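Local coordinates for CrtC domain-containing protein (PDB 7A0Q) that probably hydrates the isoflavonoid phytoalexin kievitone, acting as a lyase built from two lipocalin-like domains, at residues Gln51-Gly56 / Leu116-Gly121; Thr67-Gln72 / Glu192-Asp197; Phe88-Leu93 / His101-Val106; Lys135-Ser140 / Asp148-Ala153; Ala181-Ser186 / Ser201-Asp206. All blocks are in the same frame, centred on the assembly; numbering follows the deposited sequence.

In the fold
All five contacts lie in the N-terminal lipocalin-like half of the chain and tie its strands, turns and loops together. Contacts 4 and 5 are neighbours, centres about 7 Å apart, because strand 145-152 pairs with strand 171-189. Contact 5 also leads to contact 2, about 13 Å away between centres, through strand 192-195. Contact 1 reaches contact 5 through Gln-51 and Tyr-205 and meets contact 4 at Leu-136. Contact 3 joins contact 4 through Tyr-103 and Ser-140, and packs against Val-120 of contact 1. Contact 1 also carries Ser-119 of the magnesium site, while Asp-206 of contact 5 holds an imidazole probably taken from the crystallisation liquor.

Contact 1: residues Gln51-Gly56 / Leu116-Gly121; sequences QPNSVG and LDVSVG
The flat carboxamide of Asn-53 meets Asp-117 with both of its polar atoms, and CG1 of Val-118 lies over one face, 3.3 Å from OD1. Asp-117 O sits at the ND2 edge, only 5° out of the amide plane. At the other corner OD1 takes the backbone N-H of Asp-117 in a nearly straight bond, N to OD1 2.8 Å, with the donor tilted from the carbonyl plane. The return bond, Asn-53 ND2 to Asp-117 O at 2.9 Å, reaches its acceptor from well above the peptide carbonyl plane. CG of Asn-53 stands beside its own backbone N (chi1 -72°), which turns the amide across to the start of strand 117-120. Next to it, Leu-116 lays CD1 against the backbone O of Gln-51 at 3.6 Å. The Gln-51 side chain runs on past this leucine, and its OE1 bonds to Tyr-205 OH. ND2 of Asn-53 also donates to Pro-111 O, and the backbone of Asn-53 pairs with Thr-115. With OD1 and ND2 both engaged on one residue, the amide cannot flip without losing both bonds, and the 3-10 segment 53-55 is pinned to Asp-117, two residues before Ser-119 of the magnesium site.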
# COMPACT_ATOMS: atom_id res chain seq x y z
N GLN A 51 -0.34 -14.47 7.60
CA GLN A 51 0.51 -14.28 6.43
C GLN A 51 0.51 -15.41 5.40
O GLN A 51 0.71 -15.12 4.21
CB GLN A 51 1.94 -14.04 6.90
CG GLN A 51 2.14 -12.71 7.65
CD GLN A 51 2.35 -11.57 6.69
OE1 GLN A 51 1.44 -11.19 5.96
NE2 GLN A 51 3.57 -11.04 6.64
N PRO A 52 0.34 -16.68 5.76
CA PRO A 52 0.55 -17.76 4.77
C PRO A 52 -0.42 -17.73 3.59
O PRO A 52 -1.54 -17.21 3.66
CB PRO A 52 0.35 -19.03 5.59
CG PRO A 52 0.78 -18.65 6.95
CD PRO A 52 0.25 -17.25 7.12
N ASN A 53 0.03 -18.37 2.51
CA ASN A 53 -0.78 -18.57 1.31
C ASN A 53 -2.19 -19.05 1.64
O ASN A 53 -3.16 -18.61 1.03
CB ASN A 53 -0.14 -19.61 0.39
CG ASN A 53 1.11 -19.12 -0.30
OD1 ASN A 53 1.81 -18.25 0.20
ND2 ASN A 53 1.41 -19.71 -1.46
N SER A 54 -2.29 -20.02 2.56
CA SER A 54 -3.59 -20.65 2.82
C SER A 54 -4.64 -19.64 3.24
O SER A 54 -5.84 -19.92 3.10
CB SER A 54 -3.48 -21.70 3.93
OG SER A 54 -2.98 -21.09 5.12
N VAL A 55 -4.23 -18.49 3.77
CA VAL A 55 -5.21 -17.51 4.24
C VAL A 55 -5.86 -16.80 3.07
O VAL A 55 -7.01 -16.33 3.18
CB VAL A 55 -4.52 -16.54 5.22
CG1 VAL A 55 -5.46 -15.41 5.67
CG2 VAL A 55 -4.02 -17.30 6.44
N GLY A 56 -5.18 -16.73 1.92
CA GLY A 56 -5.72 -16.13 0.72
C GLY A 56 -5.58 -14.62 0.73
O GLY A 56 -5.03 -14.02 1.65
N LEU A 116 4.30 -18.40 3.59
CA LEU A 116 4.06 -17.32 2.64
C LEU A 116 5.09 -17.44 1.52
O LEU A 116 6.28 -17.22 1.73
CB LEU A 116 4.15 -15.95 3.33
CG LEU A 116 4.11 -14.74 2.39
CD1 LEU A 116 2.93 -14.85 1.42
CD2 LEU A 116 4.03 -13.46 3.20
N ASP A 117 4.60 -17.78 0.32
CA ASP A 117 5.45 -17.87 -0.87
C ASP A 117 4.49 -17.80 -2.06
O ASP A 117 4.00 -18.82 -2.54
CB ASP A 117 6.29 -19.15 -0.88
CG ASP A 117 7.33 -19.18 -1.99
OD1 ASP A 117 7.24 -18.39 -2.95
OD2 ASP A 117 8.23 -20.04 -1.94
N VAL A 118 4.21 -16.57 -2.51
CA VAL A 118 3.29 -16.34 -3.62
C VAL A 118 4.08 -15.80 -4.80
O VAL A 118 4.98 -14.96 -4.63
CB VAL A 118 2.13 -15.39 -3.23
CG1 VAL A 118 1.19 -16.04 -2.19
CG2 VAL A 118 2.67 -14.04 -2.75
N SER A 119 3.75 -16.28 -5.99
CA SER A 119 4.54 -15.87 -7.15
C SER A 119 3.75 -16.09 -8.43
O SER A 119 2.85 -16.92 -8.51
CB SER A 119 5.85 -16.65 -7.21
OG SER A 119 5.59 -18.04 -7.35
N VAL A 120 4.12 -15.31 -9.45
CA VAL A 120 3.79 -15.60 -10.84
C VAL A 120 5.12 -15.55 -11.58
O VAL A 120 5.75 -14.49 -11.67
CB VAL A 120 2.78 -14.61 -11.44
CG1 VAL A 120 2.51 -14.95 -12.91
CG2 VAL A 120 1.47 -14.60 -10.64
N GLY A 121 5.57 -16.70 -12.08
CA GLY A 121 6.89 -16.71 -12.66
C GLY A 121 7.94 -16.47 -11.59
O GLY A 121 7.79 -16.86 -10.43

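Contact 2: residues Thr67-Gln72 / Glu192-Asp197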
# COMPACT_ATOMS: atom_id res chain seq x y z
N THR A 67 18.99 4.94 -2.32
CA THR A 67 20.08 4.02 -2.60
C THR A 67 21.37 4.54 -1.97
O THR A 67 21.44 5.67 -1.48
CB THR A 67 20.28 3.85 -4.10
OG1 THR A 67 20.63 5.12 -4.67
CG2 THR A 67 19.00 3.32 -4.78
N THR A 68 22.40 3.68 -1.98
CA THR A 68 23.68 4.09 -1.40
C THR A 68 24.36 5.16 -2.23
O THR A 68 25.27 5.83 -1.71
CB THR A 68 24.61 2.88 -1.21
OG1 THR A 68 24.83 2.22 -2.47
CG2 THR A 68 24.01 1.90 -0.22
N ASN A 69 23.96 5.36 -3.49
CA ASN A 69 24.44 6.49 -4.27
C ASN A 69 23.42 7.63 -4.32
O ASN A 69 23.44 8.44 -5.26
CB ASN A 69 24.86 6.04 -5.67
CG ASN A 69 23.70 5.51 -6.50
OD1 ASN A 69 22.77 4.91 -5.97
ND2 ASN A 69 23.77 5.73 -7.81
N ASN A 70 22.53 7.71 -3.32
CA ASN A 70 21.70 8.88 -3.01
C ASN A 70 20.57 9.12 -4.01
O ASN A 70 20.08 10.25 -4.12
CB ASN A 70 22.55 10.15 -2.87
CG ASN A 70 21.89 11.20 -1.99
OD1 ASN A 70 21.21 10.87 -1.02
ND2 ASN A 70 22.10 12.46 -2.33
N GLU A 71 20.13 8.10 -4.74
CA GLU A 71 18.95 8.21 -5.58
C GLU A 71 17.73 7.71 -4.82
O GLU A 71 17.83 6.80 -3.99
CB GLU A 71 19.09 7.39 -6.87
CG GLU A 71 20.33 7.69 -7.69
CD GLU A 71 20.40 6.80 -8.92
OE1 GLU A 71 19.44 6.82 -9.72
OE2 GLU A 71 21.40 6.07 -9.08
N GLN A 72 16.57 8.28 -5.12
CA GLN A 72 15.34 7.88 -4.44
C GLN A 72 14.33 7.29 -5.42
O GLN A 72 14.15 7.79 -6.54
CB GLN A 72 14.73 9.05 -3.68
CG GLN A 72 15.59 9.44 -2.49
CD GLN A 72 14.89 10.36 -1.53
OE1 GLN A 72 14.21 11.30 -1.93
NE2 GLN A 72 15.06 10.09 -0.24
N GLU A 192 22.21 -1.22 -14.07
CA GLU A 192 22.99 -1.01 -12.86
C GLU A 192 22.19 -1.46 -11.65
O GLU A 192 21.06 -0.99 -11.42
CB GLU A 192 23.40 0.46 -12.71
CG GLU A 192 24.25 0.72 -11.48
CD GLU A 192 25.13 1.95 -11.62
OE1 GLU A 192 25.57 2.50 -10.58
OE2 GLU A 192 25.38 2.36 -12.78
N LYS A 193 22.77 -2.38 -10.88
CA LYS A 193 22.18 -2.86 -9.64
C LYS A 193 22.53 -1.89 -8.52
O LYS A 193 23.70 -1.78 -8.13
CB LYS A 193 22.69 -4.27 -9.36
CG LYS A 193 22.12 -4.97 -8.14
CD LYS A 193 22.30 -6.47 -8.32
CE LYS A 193 22.19 -7.23 -7.03
NZ LYS A 193 22.39 -8.69 -7.26
N LEU A 194 21.54 -1.18 -8.00
CA LEU A 194 21.74 -0.21 -6.93
C LEU A 194 21.37 -0.82 -5.59
O LEU A 194 20.35 -1.50 -5.47
CB LEU A 194 20.91 1.04 -7.15
CG LEU A 194 21.03 1.75 -8.49
CD1 LEU A 194 20.20 3.01 -8.47
CD2 LEU A 194 22.49 2.07 -8.75
N ALA A 195 22.19 -0.56 -4.57
CA ALA A 195 21.97 -1.07 -3.23
C ALA A 195 21.10 -0.12 -2.41
O ALA A 195 21.30 1.10 -2.44
CB ALA A 195 23.29 -1.29 -2.50
N ILE A 196 20.14 -0.68 -1.69
CA ILE A 196 19.26 0.10 -0.83
C ILE A 196 20.01 0.51 0.43
O ILE A 196 20.70 -0.31 1.05
CB ILE A 196 18.00 -0.71 -0.50
CG1 ILE A 196 17.18 -0.93 -1.78
CG2 ILE A 196 17.16 -0.01 0.58
CD1 ILE A 196 15.99 -1.90 -1.59
N ASP A 197 19.87 1.78 0.82
CA ASP A 197 20.45 2.25 2.07
C ASP A 197 19.43 2.04 3.19
O ASP A 197 18.44 2.79 3.26
CB ASP A 197 20.84 3.72 1.97
CG ASP A 197 21.49 4.26 3.24
OD1 ASP A 197 21.49 3.57 4.27
OD2 ASP A 197 22.02 5.39 3.19
O HOH W 1 22.36 6.85 0.87
O HOH W 2 23.72 1.94 -4.92
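A single backbone bridge, Thr-67 with Ile-196, joins the turn between strands 58-66 and 72-81 to segment 192-197, which carries strand 192-195, at the partly buried rim of the N-terminal domain. Its one direct hydrogen bond runs from Thr-68 N to Ala-195 O, 2.8 Å. The same oxygen receives a CA-H...O contact from Thr-67. Leu-194 packs against the turn: its CB lies on Thr-67 CG2 at 3.8 Å, and CD1 comes to 3.3 Å from Glu-71 OE2, the two side chains crossing at about a right angle. CD2 rests near the amide of Asn-69.

The turn from Thr-67 to Asn-70 is type I, and a chain of polar side chains braces it from within. Thr-67 OG1, placed between the backbone N and the carbonyl carbon (chi1 62°), accepts from Glu-71 N and donates to Asn-69 OD1. Asn-69 ND2 in turn reaches Glu-71 OE2, 2.7 Å away, on the lone pair facing away from OE1, while OE1 bonds to Tyr-73 OH.

Two waters complete the join. One donates to both Thr-67 O and Asp-197 OD2; Asp-197 OD1 is held by Ala-199 N. The other accepts from Ala-195 N at 3.0 Å and bonds to Thr-68 OG1, with a longer bond to Asn-69 OD1.

Contact 3: residues Phe88-Leu93 / His101-Val106; sequences FRASTL and HQYVTV
Phe-88 to Leu-93 and His-101 to Val-106 run antiparallel at 178°, their axes 4.7 Å apart, with hydrogen-bonded pairs Phe-88/Thr-105, Ala-90/Tyr-103 and Thr-92/His-101 each closed by two backbone bonds. Between them, the CA atoms of Arg-89, Ser-91 and Gln-102 add CA-H...O contacts to facing carbonyls.

Tyr-103 dominates the face it shares with Phe-88 and Ala-90. Held between its backbone N and carbonyl carbon (chi1 75°), its ring leans across to the partner strand: CE1 lies 4.0 Å from Ala-90 CB, and OH meets the edge of the Phe-88 ring in its plane, 3.3 Å from CE2. That hydroxyl is hydrogen-bonded to Ser-140 OG, and the ring stacks with His-142. Thr-105 CG2 lies at the edge of the Tyr-103 ring and 4.0 Å from Phe-88 CB.

This is the beta hairpin of strands 86-94 and 100-107, in the N-terminal lipocalin domain of the CrtC family. Its Phe-88 and Tyr-103 face turns to strands 123-127 and 145-152, whereas on the other face Arg-89, Ser-91 and Gln-102 touch Leu-308 of strand 295-308, in the C-terminal eight-stranded barrel. There Arg-89 CB packs on Val-104 CG2 at 3.8 Å before the extended chain carries NE off to His-78 ND1. Ser-91 and Gln-102 touch through their CB atoms, also 3.8 Å apart, and Gln-102 OE1 accepts from Val-309 N.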
# COMPACT_ATOMS: atom_id res chain seq x y z
N PHE A 88 0.61 -11.03 -10.24
CA PHE A 88 1.63 -10.22 -9.60
C PHE A 88 1.82 -8.97 -10.44
O PHE A 88 1.86 -9.05 -11.67
CB PHE A 88 2.96 -10.98 -9.46
CG PHE A 88 4.03 -10.20 -8.74
CD1 PHE A 88 4.07 -10.16 -7.34
CD2 PHE A 88 5.02 -9.52 -9.45
CE1 PHE A 88 5.07 -9.45 -6.67
CE2 PHE A 88 6.03 -8.81 -8.79
CZ PHE A 88 6.05 -8.78 -7.40
N ARG A 89 1.93 -7.83 -9.77
CA ARG A 89 2.19 -6.58 -10.47
C ARG A 89 3.18 -5.75 -9.66
O ARG A 89 3.31 -5.91 -8.44
CB ARG A 89 0.88 -5.80 -10.75
CG ARG A 89 0.06 -5.46 -9.51
CD ARG A 89 -1.29 -4.91 -9.93
NE ARG A 89 -2.09 -4.49 -8.77
CZ ARG A 89 -3.30 -3.95 -8.86
NH1 ARG A 89 -3.86 -3.77 -10.05
NH2 ARG A 89 -3.95 -3.60 -7.76
N ALA A 90 3.93 -4.91 -10.36
CA ALA A 90 5.02 -4.18 -9.72
C ALA A 90 5.34 -2.94 -10.53
O ALA A 90 5.10 -2.90 -11.74
CB ALA A 90 6.28 -5.05 -9.57
N SER A 91 5.94 -1.96 -9.87
CA SER A 91 6.34 -0.73 -10.55
C SER A 91 7.54 -0.12 -9.85
O SER A 91 7.82 -0.40 -8.68
CB SER A 91 5.19 0.28 -10.61
OG SER A 91 4.86 0.79 -9.33
N THR A 92 8.25 0.73 -10.60
CA THR A 92 9.31 1.55 -10.04
C THR A 92 9.11 2.98 -10.50
O THR A 92 8.69 3.22 -11.64
CB THR A 92 10.71 1.08 -10.47
OG1 THR A 92 10.84 1.28 -11.88
CG2 THR A 92 10.90 -0.40 -10.14
N LEU A 93 9.39 3.93 -9.61
CA LEU A 93 9.31 5.35 -9.91
C LEU A 93 10.61 6.00 -9.46
O LEU A 93 10.98 5.89 -8.28
CB LEU A 93 8.11 6.01 -9.21
CG LEU A 93 7.97 7.53 -9.39
CD1 LEU A 93 7.63 7.87 -10.84
CD2 LEU A 93 6.93 8.11 -8.42
N HIS A 101 8.15 2.59 -14.57
CA HIS A 101 7.96 1.32 -15.26
C HIS A 101 7.02 0.45 -14.45
O HIS A 101 7.07 0.47 -13.22
CB HIS A 101 9.28 0.60 -15.47
CG HIS A 101 10.24 1.36 -16.33
ND1 HIS A 101 10.17 1.35 -17.71
CD2 HIS A 101 11.26 2.19 -16.01
CE1 HIS A 101 11.12 2.12 -18.20
NE2 HIS A 101 11.79 2.65 -17.19
N GLN A 102 6.17 -0.31 -15.14
CA GLN A 102 5.20 -1.16 -14.47
C GLN A 102 4.88 -2.36 -15.34
O GLN A 102 5.05 -2.34 -16.56
CB GLN A 102 3.90 -0.40 -14.15
CG GLN A 102 3.23 0.29 -15.34
CD GLN A 102 2.42 -0.65 -16.22
OE1 GLN A 102 1.78 -1.59 -15.74
NE2 GLN A 102 2.45 -0.40 -17.53
N TYR A 103 4.37 -3.41 -14.70
CA TYR A 103 3.80 -4.53 -15.42
C TYR A 103 2.82 -5.27 -14.52
O TYR A 103 2.85 -5.13 -13.29
CB TYR A 103 4.88 -5.50 -15.93
CG TYR A 103 5.49 -6.36 -14.85
CD1 TYR A 103 6.54 -5.88 -14.07
CD2 TYR A 103 5.03 -7.64 -14.61
CE1 TYR A 103 7.11 -6.66 -13.09
CE2 TYR A 103 5.60 -8.44 -13.62
CZ TYR A 103 6.64 -7.94 -12.87
OH TYR A 103 7.21 -8.71 -11.88
N VAL A 104 1.96 -6.06 -15.16
CA VAL A 104 1.04 -6.98 -14.51
C VAL A 104 1.20 -8.32 -15.20
O VAL A 104 1.14 -8.39 -16.44
CB VAL A 104 -0.43 -6.51 -14.62
CG1 VAL A 104 -1.36 -7.47 -13.87
CG2 VAL A 104 -0.61 -5.07 -14.14
N THR A 105 1.43 -9.38 -14.43
CA THR A 105 1.56 -10.72 -15.00
C THR A 105 0.56 -11.66 -14.34
O THR A 105 0.41 -11.67 -13.11
CB THR A 105 3.02 -11.23 -14.88
OG1 THR A 105 3.16 -12.46 -15.60
CG2 THR A 105 3.43 -11.44 -13.43
N VAL A 106 -0.16 -12.42 -15.16
CA VAL A 106 -1.34 -13.16 -14.72
C VAL A 106 -0.98 -14.62 -14.55
O VAL A 106 -0.35 -15.22 -15.44
CB VAL A 106 -2.50 -12.97 -15.71
CG1 VAL A 106 -3.70 -13.81 -15.29
CG2 VAL A 106 -2.89 -11.51 -15.78

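Contact 4: residues Lys135-Ser140 / Asp148-Ala153; sequences KLRSYS and DITYDA
Arg-137 leaves strand 136-140 with CB near Thr-150 CG2 and Ile-149 O, then CG and CD pass Asp-148 OD1, CD at 3.3 Å. A bend at chi3 (-55°) turns the guanidinium back over Thr-150, whose CG2 lies 3.5 Å from CZ on one face. At the tip, NH1 forms a salt bridge to Asp-148 OD1, 2.7 Å long. The oxygen lies in the guanidinium plane, but the carboxylate is turned 63° from it and NH1 meets OD1 on the syn side, 28° out of the carboxylate plane, a single-N-H bridge and not a two-pronged one. NE makes its own salt bridge to Glu-128.

The opposite face of this antiparallel hairpin is built round Tyr-151. Its ring runs obliquely past Leu-136, CE2 3.4 Å from the leucine CB, with Leu-136 O above one face near the rim. Its OH and Ser-138 OG share a hydrogen bond of 2.7 Å, and Ser-138 OG has a further partner in Ser-61 OG. Backbone bonds at the Leu-136/Tyr-151 and Ser-138/Ile-149 pairs hold the register. Buried hydroxyls are thus paired on one side of the sheet, while on the other the guanidinium lies between two carboxylates, Asp-148 and Glu-128, which would probably stabilise its positive charge.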
# COMPACT_ATOMS: atom_id res chain seq x y z
N LYS A 135 11.63 -11.12 8.44
CA LYS A 135 12.21 -10.99 7.10
C LYS A 135 11.17 -11.41 6.08
O LYS A 135 10.74 -12.57 6.06
CB LYS A 135 13.49 -11.81 6.95
CG LYS A 135 14.29 -11.41 5.71
CD LYS A 135 15.63 -12.13 5.67
CE LYS A 135 16.42 -11.72 4.43
NZ LYS A 135 17.68 -12.54 4.30
N LEU A 136 10.78 -10.46 5.24
CA LEU A 136 9.89 -10.65 4.11
C LEU A 136 10.62 -10.17 2.87
O LEU A 136 11.53 -9.34 2.96
CB LEU A 136 8.58 -9.87 4.29
CG LEU A 136 7.72 -10.30 5.47
CD1 LEU A 136 6.67 -9.22 5.78
CD2 LEU A 136 7.05 -11.63 5.18
N ARG A 137 10.22 -10.67 1.70
CA ARG A 137 10.91 -10.35 0.45
C ARG A 137 9.90 -10.07 -0.65
O ARG A 137 9.01 -10.89 -0.89
CB ARG A 137 11.84 -11.49 0.03
CG ARG A 137 12.66 -11.19 -1.24
CD ARG A 137 13.45 -12.43 -1.74
NE ARG A 137 14.31 -12.98 -0.69
CZ ARG A 137 15.55 -12.54 -0.43
NH1 ARG A 137 16.07 -11.55 -1.14
NH2 ARG A 137 16.25 -13.10 0.55
N SER A 138 10.05 -8.91 -1.30
CA SER A 138 9.33 -8.58 -2.53
C SER A 138 10.34 -8.57 -3.67
O SER A 138 11.33 -7.82 -3.61
CB SER A 138 8.63 -7.22 -2.44
OG SER A 138 7.59 -7.25 -1.48
N TYR A 139 10.11 -9.37 -4.71
CA TYR A 139 11.11 -9.49 -5.76
C TYR A 139 10.45 -9.56 -7.13
O TYR A 139 9.31 -10.01 -7.29
CB TYR A 139 12.01 -10.71 -5.54
CG TYR A 139 11.27 -12.03 -5.63
CD1 TYR A 139 10.54 -12.51 -4.55
CD2 TYR A 139 11.27 -12.77 -6.81
CE1 TYR A 139 9.85 -13.71 -4.63
CE2 TYR A 139 10.58 -13.97 -6.90
CZ TYR A 139 9.88 -14.43 -5.81
OH TYR A 139 9.18 -15.62 -5.88
N SER A 140 11.19 -9.08 -8.13
CA SER A 140 10.71 -8.98 -9.50
C SER A 140 11.89 -9.20 -10.43
O SER A 140 12.99 -8.69 -10.17
CB SER A 140 10.04 -7.62 -9.76
OG SER A 140 9.60 -7.52 -11.10
N ASP A 148 14.96 -6.75 -5.75
CA ASP A 148 14.98 -7.84 -4.77
C ASP A 148 15.11 -7.16 -3.41
O ASP A 148 16.21 -6.81 -2.98
CB ASP A 148 16.12 -8.81 -5.06
CG ASP A 148 16.08 -10.05 -4.19
OD1 ASP A 148 15.25 -10.14 -3.27
OD2 ASP A 148 16.92 -10.96 -4.43
N ILE A 149 13.97 -6.95 -2.76
CA ILE A 149 13.86 -6.09 -1.59
C ILE A 149 13.44 -6.94 -0.40
O ILE A 149 12.43 -7.65 -0.48
CB ILE A 149 12.83 -4.97 -1.83
CG1 ILE A 149 13.22 -4.15 -3.07
CG2 ILE A 149 12.72 -4.11 -0.60
CD1 ILE A 149 12.18 -3.11 -3.49
N THR A 150 14.20 -6.87 0.69
CA THR A 150 13.79 -7.53 1.92
C THR A 150 13.44 -6.49 2.98
O THR A 150 13.93 -5.36 2.95
CB THR A 150 14.88 -8.46 2.46
OG1 THR A 150 16.09 -7.72 2.71
CG2 THR A 150 15.15 -9.58 1.47
N TYR A 151 12.55 -6.86 3.89
CA TYR A 151 12.17 -5.91 4.92
C TYR A 151 11.80 -6.65 6.20
O TYR A 151 11.43 -7.82 6.19
CB TYR A 151 11.03 -4.96 4.47
CG TYR A 151 9.99 -5.60 3.59
CD1 TYR A 151 10.20 -5.77 2.22
CD2 TYR A 151 8.78 -6.05 4.12
CE1 TYR A 151 9.25 -6.38 1.42
CE2 TYR A 151 7.83 -6.66 3.33
CZ TYR A 151 8.07 -6.81 1.98
OH TYR A 151 7.13 -7.43 1.19
N ASP A 152 11.95 -5.92 7.31
CA ASP A 152 11.85 -6.45 8.66
C ASP A 152 10.86 -5.55 9.40
O ASP A 152 11.06 -4.33 9.44
CB ASP A 152 13.24 -6.45 9.32
CG ASP A 152 13.24 -6.92 10.77
OD1 ASP A 152 12.17 -7.19 11.35
OD2 ASP A 152 14.36 -7.03 11.33
N ALA A 153 9.80 -6.14 9.95
CA ALA A 153 8.65 -5.38 10.45
C ALA A 153 8.94 -4.74 11.81
O ALA A 153 8.22 -4.93 12.79
CB ALA A 153 7.43 -6.28 10.51

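Contact 5: residues Ala181-Ser186 / Ser201-Asp206; sequences AKTEGS and SHTWYD. With IMD (imidazole), chain F.
An antiparallel junction inside the N-terminal lipocalin-like domain brings strands 171-189 and 202-210 together at one bridged pair, Ala-181 and Thr-203. The N-to-C directions of 181-186 and 202-206 are 118° apart, so the backbones pair once and then diverge. Two backbone bonds close it: Ala-181 N to Thr-203 O, 2.9 Å, and Thr-203 N to Ala-181 O, 3.0 Å, the latter on a lone pair in the carbonyl plane. Ala-181 O is gripped a second time by Thr-183 OG1, which comes from above that plane at 2.9 Å. With OG1 beside its own backbone N (chi1 -55°), Thr-183 crosses Thr-203 at about a right angle, and the two OG1 atoms are 2.7 Å apart. Thr-203 OG1 is also hydrogen-bonded to Ser-63 OG. Where the backbones diverge, a water bridges Thr-183 N and Ser-201 O. Trp-204 NE1 gives a nearly straight bond of 2.8 Å to Asp-206 OD1, and OD2 accepts from N3 of the imidazole at 2.8 Å, which is also hydrogen-bonded to Glu-340. Strand 58-66 lies beside strand 202-210, Tyr-151 of strand 145-152 packs on Ala-181 and Thr-203, and the His-202 ring leads off to stack on Tyr-64 and bond to Tyr-336.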
# COMPACT_ATOMS: atom_id res chain seq x y z
N ALA A 181 8.90 -0.43 7.84
CA ALA A 181 9.78 -1.58 8.03
C ALA A 181 11.19 -1.29 7.52
O ALA A 181 11.36 -0.70 6.45
CB ALA A 181 9.22 -2.81 7.30
N LYS A 182 12.19 -1.72 8.29
CA LYS A 182 13.57 -1.66 7.83
C LYS A 182 13.72 -2.43 6.52
O LYS A 182 13.25 -3.56 6.40
CB LYS A 182 14.50 -2.22 8.90
CG LYS A 182 15.98 -2.13 8.56
CD LYS A 182 16.83 -2.70 9.69
CE LYS A 182 18.30 -2.75 9.27
NZ LYS A 182 19.18 -3.36 10.30
N THR A 183 14.40 -1.81 5.55
CA THR A 183 14.46 -2.30 4.18
C THR A 183 15.90 -2.43 3.71
O THR A 183 16.70 -1.51 3.91
CB THR A 183 13.70 -1.33 3.27
OG1 THR A 183 12.37 -1.16 3.77
CG2 THR A 183 13.66 -1.84 1.85
N GLU A 184 16.21 -3.54 3.05
CA GLU A 184 17.51 -3.80 2.45
C GLU A 184 17.31 -4.42 1.07
O GLU A 184 16.19 -4.76 0.68
CB GLU A 184 18.37 -4.73 3.32
CG GLU A 184 18.70 -4.15 4.69
CD GLU A 184 19.63 -5.05 5.47
OE1 GLU A 184 19.14 -5.73 6.41
OE2 GLU A 184 20.83 -5.09 5.15
N GLY A 185 18.40 -4.57 0.32
CA GLY A 185 18.36 -5.25 -0.95
C GLY A 185 18.79 -4.34 -2.09
O GLY A 185 19.62 -3.45 -1.93
N SER A 186 18.18 -4.57 -3.26
CA SER A 186 18.61 -3.85 -4.44
C SER A 186 17.45 -3.65 -5.41
O SER A 186 16.42 -4.33 -5.35
CB SER A 186 19.75 -4.60 -5.16
OG SER A 186 19.26 -5.77 -5.78
N SER A 201 15.55 4.44 4.13
CA SER A 201 14.54 3.72 3.36
C SER A 201 13.51 3.16 4.35
O SER A 201 13.79 2.99 5.53
CB SER A 201 15.15 2.56 2.56
OG SER A 201 16.08 3.02 1.57
N HIS A 202 12.31 2.86 3.84
CA HIS A 202 11.37 2.06 4.63
C HIS A 202 10.33 1.47 3.70
O HIS A 202 10.14 1.94 2.58
CB HIS A 202 10.69 2.88 5.74
CG HIS A 202 9.79 3.97 5.23
ND1 HIS A 202 8.41 3.85 5.18
CD2 HIS A 202 10.08 5.20 4.75
CE1 HIS A 202 7.90 4.97 4.70
NE2 HIS A 202 8.89 5.80 4.42
N THR A 203 9.67 0.43 4.18
CA THR A 203 8.65 -0.25 3.39
C THR A 203 7.36 -0.29 4.18
O THR A 203 7.37 -0.63 5.37
CB THR A 203 9.09 -1.68 3.01
OG1 THR A 203 10.22 -1.61 2.15
CG2 THR A 203 7.97 -2.45 2.29
N TRP A 204 6.25 0.06 3.54
CA TRP A 204 4.92 -0.19 4.07
C TRP A 204 4.46 -1.50 3.46
O TRP A 204 4.29 -1.59 2.23
CB TRP A 204 3.96 0.94 3.74
CG TRP A 204 2.54 0.74 4.26
CD1 TRP A 204 1.69 -0.31 3.99
CD2 TRP A 204 1.82 1.62 5.13
NE1 TRP A 204 0.48 -0.12 4.64
CE2 TRP A 204 0.54 1.06 5.34
CE3 TRP A 204 2.13 2.84 5.74
CZ2 TRP A 204 -0.42 1.68 6.14
CZ3 TRP A 204 1.16 3.46 6.52
CH2 TRP A 204 -0.09 2.87 6.73
N TYR A 205 4.31 -2.51 4.29
CA TYR A 205 3.76 -3.79 3.89
C TYR A 205 2.30 -3.84 4.31
O TYR A 205 1.97 -3.58 5.48
CB TYR A 205 4.56 -4.93 4.53
CG TYR A 205 3.95 -6.29 4.33
CD1 TYR A 205 4.19 -7.00 3.15
CD2 TYR A 205 3.16 -6.88 5.31
CE1 TYR A 205 3.63 -8.25 2.94
CE2 TYR A 205 2.59 -8.13 5.12
CZ TYR A 205 2.84 -8.81 3.94
OH TYR A 205 2.29 -10.05 3.75
N ASP A 206 1.41 -4.14 3.37
CA ASP A 206 -0.02 -4.18 3.66
C ASP A 206 -0.57 -5.56 3.34
O ASP A 206 -0.39 -6.07 2.23
CB ASP A 206 -0.79 -3.11 2.88
CG ASP A 206 -1.98 -2.60 3.64
OD1 ASP A 206 -1.78 -1.82 4.60
OD2 ASP A 206 -3.11 -2.99 3.30
N1 IMD F . -4.72 -1.24 -1.03
C2 IMD F . -4.88 -1.28 0.31
N3 IMD F . -3.73 -1.75 0.86
C4 IMD F . -2.86 -2.00 -0.13
C5 IMD F . -3.47 -1.68 -1.32
O HOH W 3 15.17 0.72 6.15